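Local coordinates for protein putative phosphoenolpyruvate-dependent sugar phosphotransferase system (PTS) permease (Klebsiella pneumoniae subsp. pneumoniae, PDB 3MTQ) that probably takes part in phosphoenolpyruvate-dependent sugar uptake, as a fructose/mannose-type IIA component that relays phosphoryl groups within the bacterial phosphotransferase system, at residues V61-Q66 against N92-R97; I81-I86 against L112-D117. One frame throughout, in Å; residues are numbered along the deposited sequence. Where two conformers were deposited one is given.

Contact 1. Residues V61-Q66 against N92-R97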
ATOM      1  N   VAL A  61     -16.980  14.352 -11.580  1.00 52.52           N
ATOM      2  CA  VAL A  61     -16.925  13.119 -12.373  1.00 51.46           C
ATOM      3  C   VAL A  61     -17.402  11.858 -11.599  1.00 50.32           C
ATOM      4  O   VAL A  61     -17.106  11.675 -10.410  1.00 51.13           O
ATOM      5  CB  VAL A  61     -15.497  12.920 -12.978  1.00 51.71           C
ATOM      6  CG1 VAL A  61     -14.441  12.686 -11.871  1.00 51.37           C
ATOM      7  CG2 VAL A  61     -15.496  11.789 -14.026  1.00 51.32           C
ATOM      8  N   ASP A  62     -18.168  11.014 -12.280  1.00 48.53           N
ATOM      9  CA  ASP A  62     -18.652   9.757 -11.711  1.00 47.17           C
ATOM     10  C   ASP A  62     -17.725   8.611 -12.115  1.00 45.73           C
ATOM     11  O   ASP A  62     -17.072   8.642 -13.172  1.00 45.25           O
ATOM     12  CB  ASP A  62     -20.058   9.417 -12.205  1.00 47.68           C
ATOM     13  CG  ASP A  62     -20.041   8.822 -13.595  1.00 48.21           C
ATOM     14  OD1 ASP A  62     -19.444   9.482 -14.468  1.00 50.50           O
ATOM     15  OD2 ASP A  62     -20.554   7.694 -13.799  1.00 47.01           O
ATOM     16  N   LEU A  63     -17.765   7.559 -11.306  1.00 43.35           N
ATOM     17  CA  LEU A  63     -16.707   6.571 -11.284  1.00 41.47           C
ATOM     18  C   LEU A  63     -16.820   5.611 -12.450  1.00 39.33           C
ATOM     19  O   LEU A  63     -15.831   5.335 -13.112  1.00 38.62           O
ATOM     20  CB  LEU A  63     -16.773   5.785  -9.970  1.00 41.46           C
ATOM     21  CG  LEU A  63     -15.531   4.998  -9.587  1.00 41.75           C
ATOM     22  CD1 LEU A  63     -14.283   5.842  -9.702  1.00 40.07           C
ATOM     23  CD2 LEU A  63     -15.696   4.435  -8.163  1.00 40.09           C
ATOM     24  N   THR A  64     -18.014   5.081 -12.670  1.00 36.88           N
ATOM     25  CA  THR A  64     -18.204   4.112 -13.729  1.00 36.57           C
ATOM     26  C   THR A  64     -17.682   4.613 -15.066  1.00 36.32           C
ATOM     27  O   THR A  64     -16.991   3.860 -15.757  1.00 35.09           O
ATOM     28  CB  THR A  64     -19.650   3.662 -13.887  1.00 36.65           C
ATOM     29  OG1 THR A  64     -20.127   3.183 -12.629  1.00 37.55           O
ATOM     30  CG2 THR A  64     -19.733   2.515 -14.927  1.00 36.40           C
ATOM     31  N   GLN A  65     -17.970   5.875 -15.408  1.00 35.22           N
ATOM     32  CA  GLN A  65     -17.455   6.456 -16.668  1.00 35.63           C
ATOM     33  C   GLN A  65     -15.943   6.698 -16.673  1.00 35.08           C
ATOM     34  O   GLN A  65     -15.281   6.433 -17.688  1.00 35.37           O
ATOM     35  CB  GLN A  65     -18.207   7.744 -17.044  1.00 35.70           C
ATOM     36  CG  GLN A  65     -17.416   9.013 -16.851  1.00 35.70           C
ATOM     37  N   GLN A  66     -15.418   7.218 -15.558  1.00 34.92           N
ATOM     38  CA  GLN A  66     -13.982   7.389 -15.321  1.00 34.18           C
ATOM     39  C   GLN A  66     -13.320   6.040 -15.592  1.00 32.81           C
ATOM     40  O   GLN A  66     -12.428   5.930 -16.410  1.00 32.67           O
ATOM     41  CB  GLN A  66     -13.738   7.876 -13.866  1.00 34.53           C
ATOM     42  CG  GLN A  66     -12.281   8.331 -13.452  1.00 36.97           C
ATOM     43  CD  GLN A  66     -12.197   8.904 -12.011  1.00 38.99           C
ATOM     44  OE1 GLN A  66     -13.129   8.779 -11.248  1.00 40.01           O
ATOM     45  NE2 GLN A  66     -11.044   9.494 -11.636  1.00 41.30           N
ATOM     46  N   ASN A  92     -12.387  -1.291  -6.452  1.00 21.56           N
ATOM     47  CA  ASN A  92     -12.211  -2.632  -6.984  1.00 21.87           C
ATOM     48  C   ASN A  92     -13.480  -3.075  -7.696  1.00 21.04           C
ATOM     49  O   ASN A  92     -13.434  -3.656  -8.781  1.00 20.95           O
ATOM     50  CB  ASN A  92     -11.868  -3.655  -5.908  1.00 21.98           C
ATOM     51  CG  ASN A  92     -11.348  -4.966  -6.498  1.00 22.55           C
ATOM     52  OD1 ASN A  92     -10.241  -5.017  -7.025  1.00 22.20           O
ATOM     53  ND2 ASN A  92     -12.144  -6.046  -6.396  1.00 23.80           N
ATOM     54  N   ASN A  93     -14.611  -2.821  -7.067  1.00 21.78           N
ATOM     55  CA  ASN A  93     -15.919  -3.230  -7.599  1.00 22.18           C
ATOM     56  C   ASN A  93     -16.111  -2.778  -9.050  1.00 21.88           C
ATOM     57  O   ASN A  93     -16.554  -3.514  -9.900  1.00 20.99           O
ATOM     58  CB  ASN A  93     -17.099  -2.714  -6.728  1.00 22.82           C
ATOM     59  CG  ASN A  93     -17.150  -3.332  -5.306  1.00 25.07           C
ATOM     60  OD1 ASN A  93     -16.568  -4.378  -5.034  1.00 27.52           O
ATOM     61  ND2 ASN A  93     -17.867  -2.666  -4.401  1.00 28.34           N
ATOM     62  N   GLU A  94     -15.779  -1.524  -9.344  1.00 22.06           N
ATOM     63  CA  GLU A  94     -15.968  -1.040 -10.672  1.00 22.55           C
ATOM     64  C   GLU A  94     -15.132  -1.772 -11.734  1.00 24.18           C
ATOM     65  O   GLU A  94     -15.495  -1.755 -12.907  1.00 24.41           O
ATOM     66  CB  GLU A  94     -15.667   0.477 -10.693  1.00 22.42           C
ATOM     67  CG  GLU A  94     -16.674   1.272  -9.982  1.00 25.28           C
ATOM     68  CD  GLU A  94     -18.029   1.229 -10.683  1.00 28.29           C
ATOM     69  OE1 GLU A  94     -18.081   1.278 -11.941  1.00 32.61           O
ATOM     70  OE2 GLU A  94     -19.031   1.118  -9.968  1.00 31.30           O
ATOM     71  N   PHE A  95     -14.049  -2.452 -11.334  1.00 24.37           N
ATOM     72  CA  PHE A  95     -13.160  -3.120 -12.281  1.00 24.33           C
ATOM     73  C   PHE A  95     -13.501  -4.594 -12.492  1.00 24.08           C
ATOM     74  O   PHE A  95     -13.133  -5.172 -13.519  1.00 23.42           O
ATOM     75  CB  PHE A  95     -11.701  -3.014 -11.828  1.00 24.62           C
ATOM     76  CG  PHE A  95     -11.071  -1.693 -12.129  1.00 26.50           C
ATOM     77  CD1 PHE A  95     -10.578  -1.437 -13.388  1.00 26.80           C
ATOM     78  CD2 PHE A  95     -10.985  -0.706 -11.157  1.00 25.96           C
ATOM     79  CE1 PHE A  95     -10.005  -0.199 -13.677  1.00 27.57           C
ATOM     80  CE2 PHE A  95     -10.424   0.518 -11.431  1.00 25.64           C
ATOM     81  CZ  PHE A  95      -9.921   0.777 -12.685  1.00 26.36           C
ATOM     82  N   VAL A  96     -14.254  -5.172 -11.559  1.00 23.96           N
ATOM     83  CA  VAL A  96     -14.658  -6.575 -11.651  1.00 25.01           C
ATOM     84  C   VAL A  96     -15.359  -6.917 -12.989  1.00 25.64           C
ATOM     85  O   VAL A  96     -15.217  -8.021 -13.519  1.00 24.70           O
ATOM     86  CB  VAL A  96     -15.484  -6.940 -10.394  1.00 25.64           C
ATOM     87  CG1 VAL A  96     -16.235  -8.266 -10.518  1.00 27.12           C
ATOM     88  CG2 VAL A  96     -14.556  -6.921  -9.188  1.00 24.52           C
ATOM     89  N   ARG A  97     -16.029  -5.932 -13.583  1.00 26.90           N
ATOM     90  CA  ARG A  97     -16.777  -6.161 -14.824  1.00 27.81           C
ATOM     91  C   ARG A  97     -15.859  -6.478 -15.994  1.00 28.15           C
ATOM     92  O   ARG A  97     -16.282  -7.102 -16.965  1.00 28.02           O
ATOM     93  CB  ARG A  97     -17.648  -4.945 -15.176  1.00 28.52           C
ATOM     94  CG  ARG A  97     -16.937  -3.646 -15.120  1.00 29.67           C
ATOM     95  CD  ARG A  97     -17.445  -2.623 -16.111  1.00 33.48           C
ATOM     96  NE  ARG A  97     -18.857  -2.783 -16.448  1.00 38.22           N
ATOM     97  CZ  ARG A  97     -19.873  -2.107 -15.913  1.00 41.24           C
ATOM     98  NH1 ARG A  97     -21.121  -2.361 -16.330  1.00 40.51           N
ATOM     99  NH2 ARG A  97     -19.671  -1.190 -14.974  1.00 43.70           N
TER
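E94 and T64 join two neighbouring helices, 63-72 and 90-96, of an open alpha/beta fold with a parallel four-stranded sheet; in this surface-lying contact one hydroxyl-carboxylate bond ties the helices beside an apolar touch from L63. The bond runs from T64 OG1 to E94 OE1, 2.9 Å long, and the hydroxyl comes from above the carboxylate plane, 45° out of it. The two side chains meet almost at right angles. In E94, CG lies beside the backbone N (chi1 -70°), and one bend at chi2 (-67°) brings the carboxylate to the first turn of helix 63-72, for which D62 is the N-cap. The aliphatic part of E94 meets L63, whose CD2 rests 3.8 Å from E94 CG. Further along helix 63-72, E94 also touches V67, and F95 packs on V67 and V71. OE1 does not meet T64 through the hydroxyl alone, since T64 CA approaches it to 3.4 Å. R97 adds a smaller contact and has a weak, long ion pair to E68; its NH2 lies 3.7 Å from the T64 methyl CG2, which meets the guanidinium obliquely.

Contact 2. Residues I81-I86 against L112-D117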
ATOM      1  N   ILE A  81      -2.821  -4.819 -16.396  1.00 24.64           N
ATOM      2  CA  ILE A  81      -2.791  -5.271 -15.005  1.00 24.51           C
ATOM      3  C   ILE A  81      -3.278  -4.132 -14.103  1.00 23.38           C
ATOM      4  O   ILE A  81      -2.603  -3.109 -13.974  1.00 24.12           O
ATOM      5  CB  ILE A  81      -1.388  -5.786 -14.582  1.00 25.13           C
ATOM      6  CG1 ILE A  81      -0.916  -6.869 -15.561  1.00 24.00           C
ATOM      7  CG2 ILE A  81      -1.416  -6.309 -13.121  1.00 23.05           C
ATOM      8  CD1 ILE A  81       0.526  -7.345 -15.306  1.00 29.38           C
ATOM      9  N   VAL A  82      -4.476  -4.297 -13.537  1.00 22.24           N
ATOM     10  CA  VAL A  82      -5.069  -3.303 -12.636  1.00 21.39           C
ATOM     11  C   VAL A  82      -4.847  -3.745 -11.192  1.00 21.65           C
ATOM     12  O   VAL A  82      -5.120  -4.929 -10.812  1.00 21.19           O
ATOM     13  CB  VAL A  82      -6.592  -3.081 -12.912  1.00 21.39           C
ATOM     14  CG1 VAL A  82      -7.149  -1.953 -12.067  1.00 21.22           C
ATOM     15  CG2 VAL A  82      -6.876  -2.788 -14.409  1.00 22.44           C
ATOM     16  N   ILE A  83      -4.299  -2.846 -10.393  1.00 21.33           N
ATOM     17  CA  ILE A  83      -4.090  -3.084  -8.961  0.50 20.88           C
ATOM     18  C   ILE A  83      -4.844  -1.989  -8.212  1.00 21.13           C
ATOM     19  O   ILE A  83      -4.546  -0.764  -8.373  1.00 20.15           O
ATOM     20  CB  ILE A  83      -2.585  -3.068  -8.500  0.50 21.25           C
ATOM     21  CG1 ILE A  83      -1.663  -3.908  -9.396  0.50 21.08           C
ATOM     22  CG2 ILE A  83      -2.498  -3.567  -7.059  0.50 20.29           C
ATOM     23  CD1 ILE A  83      -1.036  -3.159 -10.587  0.50 23.70           C
ATOM     24  N   THR A  84      -5.851  -2.399  -7.448  1.00 20.34           N
ATOM     25  CA  THR A  84      -6.699  -1.498  -6.725  1.00 19.59           C
ATOM     26  C   THR A  84      -6.304  -1.470  -5.257  1.00 21.02           C
ATOM     27  O   THR A  84      -5.621  -2.405  -4.741  1.00 18.88           O
ATOM     28  CB  THR A  84      -8.185  -1.889  -6.831  1.00 20.29           C
ATOM     29  OG1 THR A  84      -8.366  -3.209  -6.234  1.00 18.21           O
ATOM     30  CG2 THR A  84      -8.629  -1.938  -8.285  1.00 18.29           C
ATOM     31  N   ASP A  85      -6.731  -0.414  -4.563  1.00 20.24           N
ATOM     32  CA  ASP A  85      -6.412  -0.276  -3.129  1.00 21.09           C
ATOM     33  C   ASP A  85      -6.974  -1.395  -2.249  1.00 20.79           C
ATOM     34  O   ASP A  85      -6.286  -1.921  -1.357  1.00 22.14           O
ATOM     35  CB  ASP A  85      -6.863   1.079  -2.553  1.00 20.73           C
ATOM     36  CG  ASP A  85      -8.357   1.410  -2.760  1.00 20.77           C
ATOM     37  OD1 ASP A  85      -9.146   0.690  -3.408  1.00 19.69           O
ATOM     38  OD2 ASP A  85      -8.700   2.574  -2.376  1.00 22.30           O
ATOM     39  N   ILE A  86      -8.241  -1.733  -2.461  1.00 21.49           N
ATOM     40  CA  ILE A  86      -8.840  -2.733  -1.548  1.00 19.88           C
ATOM     41  C   ILE A  86      -9.974  -3.514  -2.143  1.00 20.42           C
ATOM     42  O   ILE A  86     -10.875  -3.004  -2.787  1.00 18.89           O
ATOM     43  CB  ILE A  86      -9.277  -2.057  -0.189  1.00 20.31           C
ATOM     44  CG1 ILE A  86      -9.762  -3.047   0.842  1.00 19.87           C
ATOM     45  CG2 ILE A  86     -10.382  -0.995  -0.404  1.00 17.25           C
ATOM     46  CD1 ILE A  86      -9.853  -2.455   2.267  1.00 18.76           C
ATOM     47  N   LEU A 112       3.690  -1.532  -2.012  1.00 19.02           N
ATOM     48  CA  LEU A 112       4.962  -1.304  -2.661  1.00 18.69           C
ATOM     49  C   LEU A 112       5.716  -2.585  -2.980  1.00 18.82           C
ATOM     50  O   LEU A 112       6.184  -2.797  -4.097  1.00 18.95           O
ATOM     51  CB  LEU A 112       5.839  -0.390  -1.812  1.00 19.17           C
ATOM     52  CG  LEU A 112       7.130   0.150  -2.441  1.00 20.93           C
ATOM     53  CD1 LEU A 112       7.061   0.630  -3.938  1.00 20.25           C
ATOM     54  CD2 LEU A 112       7.748   1.248  -1.522  1.00 23.64           C
ATOM     55  N   PRO A 113       5.802  -3.476  -2.007  1.00 18.73           N
ATOM     56  CA  PRO A 113       6.581  -4.644  -2.402  1.00 18.62           C
ATOM     57  C   PRO A 113       6.007  -5.314  -3.648  1.00 17.32           C
ATOM     58  O   PRO A 113       6.764  -5.772  -4.523  1.00 20.35           O
ATOM     59  CB  PRO A 113       6.461  -5.593  -1.193  1.00 19.13           C
ATOM     60  CG  PRO A 113       5.699  -4.862  -0.109  1.00 16.75           C
ATOM     61  CD  PRO A 113       5.468  -3.404  -0.580  1.00 18.91           C
ATOM     62  N   LEU A 114       4.689  -5.428  -3.739  1.00 18.37           N
ATOM     63  CA  LEU A 114       4.024  -6.049  -4.911  1.00 17.99           C
ATOM     64  C   LEU A 114       4.417  -5.438  -6.228  1.00 18.85           C
ATOM     65  O   LEU A 114       4.820  -6.114  -7.186  1.00 20.05           O
ATOM     66  CB  LEU A 114       2.512  -6.016  -4.760  1.00 18.75           C
ATOM     67  CG  LEU A 114       1.681  -6.473  -5.954  1.00 19.16           C
ATOM     68  CD1 LEU A 114       1.931  -7.976  -6.185  1.00 18.39           C
ATOM     69  CD2 LEU A 114       0.212  -6.193  -5.681  1.00 22.11           C
ATOM     70  N   ILE A 115       4.329  -4.112  -6.287  1.00 18.02           N
ATOM     71  CA  ILE A 115       4.749  -3.416  -7.461  1.00 19.56           C
ATOM     72  C   ILE A 115       6.233  -3.584  -7.837  1.00 19.04           C
ATOM     73  O   ILE A 115       6.556  -3.829  -8.998  1.00 20.83           O
ATOM     74  CB  ILE A 115       4.359  -1.912  -7.331  1.00 18.65           C
ATOM     75  CG1 ILE A 115       2.881  -1.795  -7.009  1.00 22.67           C
ATOM     76  CG2 ILE A 115       4.729  -1.224  -8.631  1.00 20.03           C
ATOM     77  CD1 ILE A 115       2.006  -2.619  -7.899  1.00 20.48           C
ATOM     78  N   ILE A 116       7.126  -3.524  -6.866  1.00 21.03           N
ATOM     79  CA  ILE A 116       8.549  -3.743  -7.101  0.50 21.56           C
ATOM     80  C   ILE A 116       8.825  -5.158  -7.665  1.00 22.23           C
ATOM     81  O   ILE A 116       9.595  -5.339  -8.628  1.00 21.68           O
ATOM     82  CB  ILE A 116       9.356  -3.521  -5.810  0.50 21.70           C
ATOM     83  CG1 ILE A 116       9.324  -2.030  -5.429  0.50 22.58           C
ATOM     84  CG2 ILE A 116      10.802  -3.937  -6.007  0.50 22.78           C
ATOM     85  CD1 ILE A 116       9.649  -1.149  -6.604  0.50 25.31           C
ATOM     86  N   ASP A 117       8.193  -6.170  -7.072  1.00 23.21           N
ATOM     87  CA  ASP A 117       8.367  -7.555  -7.547  0.50 23.57           C
ATOM     88  C   ASP A 117       7.870  -7.747  -8.984  1.00 23.25           C
ATOM     89  O   ASP A 117       8.525  -8.413  -9.801  1.00 22.59           O
ATOM     90  CB  ASP A 117       7.674  -8.569  -6.630  0.50 24.53           C
ATOM     91  CG  ASP A 117       8.356  -9.936  -6.654  0.50 26.46           C
ATOM     92  OD1 ASP A 117       9.498  -9.993  -6.163  0.50 32.54           O
ATOM     93  OD2 ASP A 117       7.793 -10.940  -7.176  0.50 30.55           O
TER
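No flat group takes part where I83 meets L114 and I115: there are no ring faces or edges to stack, and the surfaces that join are branched aliphatic chains. The case shows how a single beta-branched residue can serve two partners on a helix. I83, on strand 79-84, holds CG2 anti to its backbone N and CG1 beside it, a rotation (chi1 -47°) that directs CG2 to L114 and the CG1 branch to I115. I83 was deposited in two conformers, and the touches given hold for one of them, so they are less certain. The CG2 methyl meets L114 CD2 at 4.0 Å, the two side chains running past each other in opposite directions. On the other branch, I83 CD1 lies 4.1 Å from I115 CD1, and the side chains cross at a slant. I115 does not start out facing the strand, but its bent chain (chi2 -49°) brings CD1 across. The nearest backbones, those of I83 and I115, are 9.0 Å apart between CA atoms, and the space between is spanned by aliphatic side chains. L114 also packs on A134 and A138 of helix 127-141, and I115 on V40 and F26. At the end of the strand, D85 OD2 is hydrogen-bonded to H29 ND1, an Asp-His pairing consistent with the phosphoryl-transfer site of mannose-type IIA domains. The whole is the strand-to-helix packing of a doubly wound alpha/beta sandwich.

How the contacts relate
The two contacts show how chemistry follows depth in an alpha/beta sandwich. Contact 1 is a surface contact between helices 63-72 and 90-96, and combines a hydroxyl-carboxylate bond with a few aliphatic touches; contact 2 lies near the centre of the chain and is wholly apolar. They share no secondary-structure element, yet strand 79-84 links them: I83 serves contact 2 on one face of the sheet, while V82 on the other meets F95 of segment 92-97. A probable hydrogen bond between N92 OD1 and T84 OG1 also ties helix to strand. Their centres are about 18 Å apart, and both touch the second subunit, through N92 and V96 in contact 1 and D85, I86, L112 and P113 in contact 2.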